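Local coordinates for protein vanadium-dependent haloperoxidase (Zobellia galactanivorans, PDB 4CIT) that probably uses vanadate to catalyse the oxidation of iodide by hydrogen peroxide, as a bacterial iodoperoxidase, at residues Ser132-Asp135 / Ser136-Val140. Numbering follows the deposited sequence.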
ATOM      1  N   SER A 132      -5.484 -22.726  -3.056  1.00 15.07           N
ATOM      2  CA  SER A 132      -6.088 -23.139  -4.312  1.00 17.10           C
ATOM      3  C   SER A 132      -5.309 -22.621  -5.504  1.00 16.92           C
ATOM      4  O   SER A 132      -5.102 -23.360  -6.494  1.00 15.62           O
ATOM      5  CB  SER A 132      -7.615 -22.782  -4.448  1.00 19.46           C
ATOM      6  OG  SER A 132      -7.676 -21.384  -4.229  1.00 23.93           O
ATOM      7  N   LEU A 133      -4.837 -21.384  -5.430  1.00 15.16           N
ATOM      8  CA  LEU A 133      -4.102 -20.790  -6.535  1.00 15.07           C
ATOM      9  C   LEU A 133      -2.751 -21.540  -6.639  1.00 13.81           C
ATOM     10  O   LEU A 133      -2.345 -21.976  -7.725  1.00 13.75           O
ATOM     11  CB  LEU A 133      -3.754 -19.336  -6.247  1.00 15.74           C
ATOM     12  CG  LEU A 133      -2.747 -18.696  -7.237  1.00 17.01           C
ATOM     13  CD1 LEU A 133      -3.364 -18.620  -8.601  1.00 22.95           C
ATOM     14  CD2 LEU A 133      -2.296 -17.315  -6.775  1.00 18.96           C
ATOM     15  N   ARG A 134      -2.103 -21.668  -5.494  1.00 13.49           N
ATOM     16  CA  ARG A 134      -0.812 -22.359  -5.408  1.00 13.13           C
ATOM     17  C   ARG A 134      -0.926 -23.792  -5.978  1.00 12.67           C
ATOM     18  O   ARG A 134      -0.083 -24.243  -6.810  1.00 12.93           O
ATOM     19  CB  ARG A 134      -0.404 -22.485  -3.959  1.00 13.84           C
ATOM     20  CG  ARG A 134       0.868 -23.224  -3.747  1.00 14.67           C
ATOM     21  CD  ARG A 134       1.014 -23.535  -2.261  1.00 17.25           C
ATOM     22  NE  ARG A 134       0.095 -24.588  -1.873  1.00 14.67           N
ATOM     23  CZ  ARG A 134      -0.145 -24.944  -0.605  1.00 15.48           C
ATOM     24  NH1 ARG A 134       0.468 -24.346   0.440  1.00 14.37           N
ATOM     25  NH2 ARG A 134      -1.062 -25.867  -0.341  1.00 16.48           N
ATOM     26  N   ASP A 135      -1.934 -24.544  -5.510  1.00 13.68           N
ATOM     27  CA  ASP A 135      -2.013 -25.972  -5.911  1.00 14.98           C
ATOM     28  C   ASP A 135      -2.250 -26.171  -7.427  1.00 14.79           C
ATOM     29  O   ASP A 135      -1.795 -27.126  -8.023  1.00 13.37           O
ATOM     30  CB  ASP A 135      -3.055 -26.695  -5.036  1.00 14.92           C
ATOM     31  CG  ASP A 135      -2.632 -26.801  -3.569  1.00 17.95           C
ATOM     32  OD1 ASP A 135      -1.427 -26.649  -3.214  1.00 17.91           O
ATOM     33  OD2 ASP A 135      -3.562 -27.145  -2.764  1.00 21.96           O
ATOM     34  N   SER A 136      -2.911 -25.187  -8.062  1.00 13.70           N
ATOM     35  CA  SER A 136      -3.199 -25.278  -9.427  1.00 16.07           C
ATOM     36  C   SER A 136      -1.969 -25.035 -10.261  1.00 15.87           C
ATOM     37  O   SER A 136      -1.788 -25.696 -11.274  1.00 14.28           O
ATOM     38  CB  SER A 136      -4.360 -24.328  -9.800  1.00 18.30           C
ATOM     39  OG  SER A 136      -3.763 -23.021  -9.827  1.00 30.83           O
ATOM     40  N   LEU A 137      -1.097 -24.154  -9.812  1.00 13.29           N
ATOM     41  CA  LEU A 137       0.231 -23.930 -10.455  1.00 13.34           C
ATOM     42  C   LEU A 137       1.154 -25.096 -10.188  1.00 12.46           C
ATOM     43  O   LEU A 137       1.832 -25.633 -11.105  1.00 14.77           O
ATOM     44  CB  LEU A 137       0.866 -22.671  -9.887  1.00 14.83           C
ATOM     45  CG  LEU A 137       0.196 -21.392 -10.408  1.00 18.76           C
ATOM     46  CD1 LEU A 137       0.778 -20.186  -9.665  1.00 20.08           C
ATOM     47  CD2 LEU A 137       0.474 -21.264 -11.883  1.00 20.17           C
ATOM     48  N   TYR A 138       1.155 -25.551  -8.961  1.00 11.33           N
ATOM     49  CA  TYR A 138       2.011 -26.662  -8.630  1.00 10.65           C
ATOM     50  C   TYR A 138       1.678 -27.892  -9.555  1.00 12.95           C
ATOM     51  O   TYR A 138       2.546 -28.671  -9.978  1.00 11.99           O
ATOM     52  CB  TYR A 138       1.801 -27.123  -7.168  1.00 10.17           C
ATOM     53  CG  TYR A 138       2.500 -26.323  -6.103  1.00 10.56           C
ATOM     54  CD1 TYR A 138       3.083 -25.091  -6.363  1.00 11.19           C
ATOM     55  CD2 TYR A 138       2.517 -26.813  -4.804  1.00 12.02           C
ATOM     56  CE1 TYR A 138       3.799 -24.445  -5.346  1.00 10.79           C
ATOM     57  CE2 TYR A 138       3.150 -26.091  -3.741  1.00 11.68           C
ATOM     58  CZ  TYR A 138       3.793 -24.932  -4.058  1.00 10.94           C
ATOM     59  OH  TYR A 138       4.411 -24.224  -3.016  1.00 12.31           O
ATOM     60  N   MET A 139       0.420 -28.123  -9.753  1.00 13.05           N
ATOM     61  CA  MET A 139       0.041 -29.319 -10.514  1.00 14.26           C
ATOM     62  C   MET A 139       0.607 -29.286 -11.918  1.00 13.73           C
ATOM     63  O   MET A 139       1.132 -30.301 -12.432  1.00 15.66           O
ATOM     64  CB  MET A 139      -1.541 -29.473 -10.521  1.00 15.98           C
ATOM     65  CG  MET A 139      -1.972 -30.653 -11.287  1.00 21.01           C
ATOM     66  SD  MET A 139      -3.860 -30.649 -11.419  1.00 26.56           S
ATOM     67  CE  MET A 139      -4.126 -30.927  -9.748  1.00 24.85           C
ATOM     68  N   VAL A 140       0.638 -28.111 -12.569  1.00 13.74           N
ATOM     69  CA  VAL A 140       1.152 -28.025 -13.913  1.00 15.82           C
ATOM     70  C   VAL A 140       2.667 -28.141 -13.855  1.00 16.27           C
ATOM     71  O   VAL A 140       3.307 -28.817 -14.674  1.00 16.23           O
ATOM     72  CB  VAL A 140       0.789 -26.678 -14.544  1.00 18.78           C
ATOM     73  CG1 VAL A 140       1.569 -26.492 -15.868  1.00 20.56           C
ATOM     74  CG2 VAL A 140      -0.691 -26.681 -14.839  1.00 21.24           C
TER
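Arg134 lays its CG against one face of the Tyr138 ring, one turn further along the helix, and its side chain is worth following outward. From CB the chain runs with CG anti to the backbone N (chi1 178°), which brings that methylene over the ring: Arg134 CG sits 3.5 Å from the centroid of the Tyr138 ring, a CH-pi contact displaced toward the rim. CD comes next and reaches the phenol end, with Arg134 CD 3.5 Å from Tyr138 OH. There the chain bends, and the guanidinium plane lies within 17° of the ring plane, but the two groups are not squarely stacked: Arg134 NE is 3.9 Å from Tyr138 CE2. Arg134 NE and NH2 grip Asp135 OD1 side-on in a salt bridge, NE at 2.9 Å, both bonds arriving on the same face of the carboxylate plane. All this happens on helix 128-144, a surface helix of a mostly helical haloperoxidase whose vanadate-binding residues all come much later in the sequence; it is an i to i+4 pairing, with Tyr138 also meeting Phe149 edge-to-face and Val114 of helix 108-123. Replacing Tyr138 with an alanine would probably leave Arg134 CG and CD without their ring cover and the guanidinium freer to swing from Asp135. The i to i+4 backbone bond from Tyr138 N to Arg134 O, 2.8 Å, runs alongside. One residue earlier, Leu133 O takes Leu137 N at 3.3 Å and Ser136 OG at 2.7 Å, the serine hydroxyl folding back onto the preceding turn.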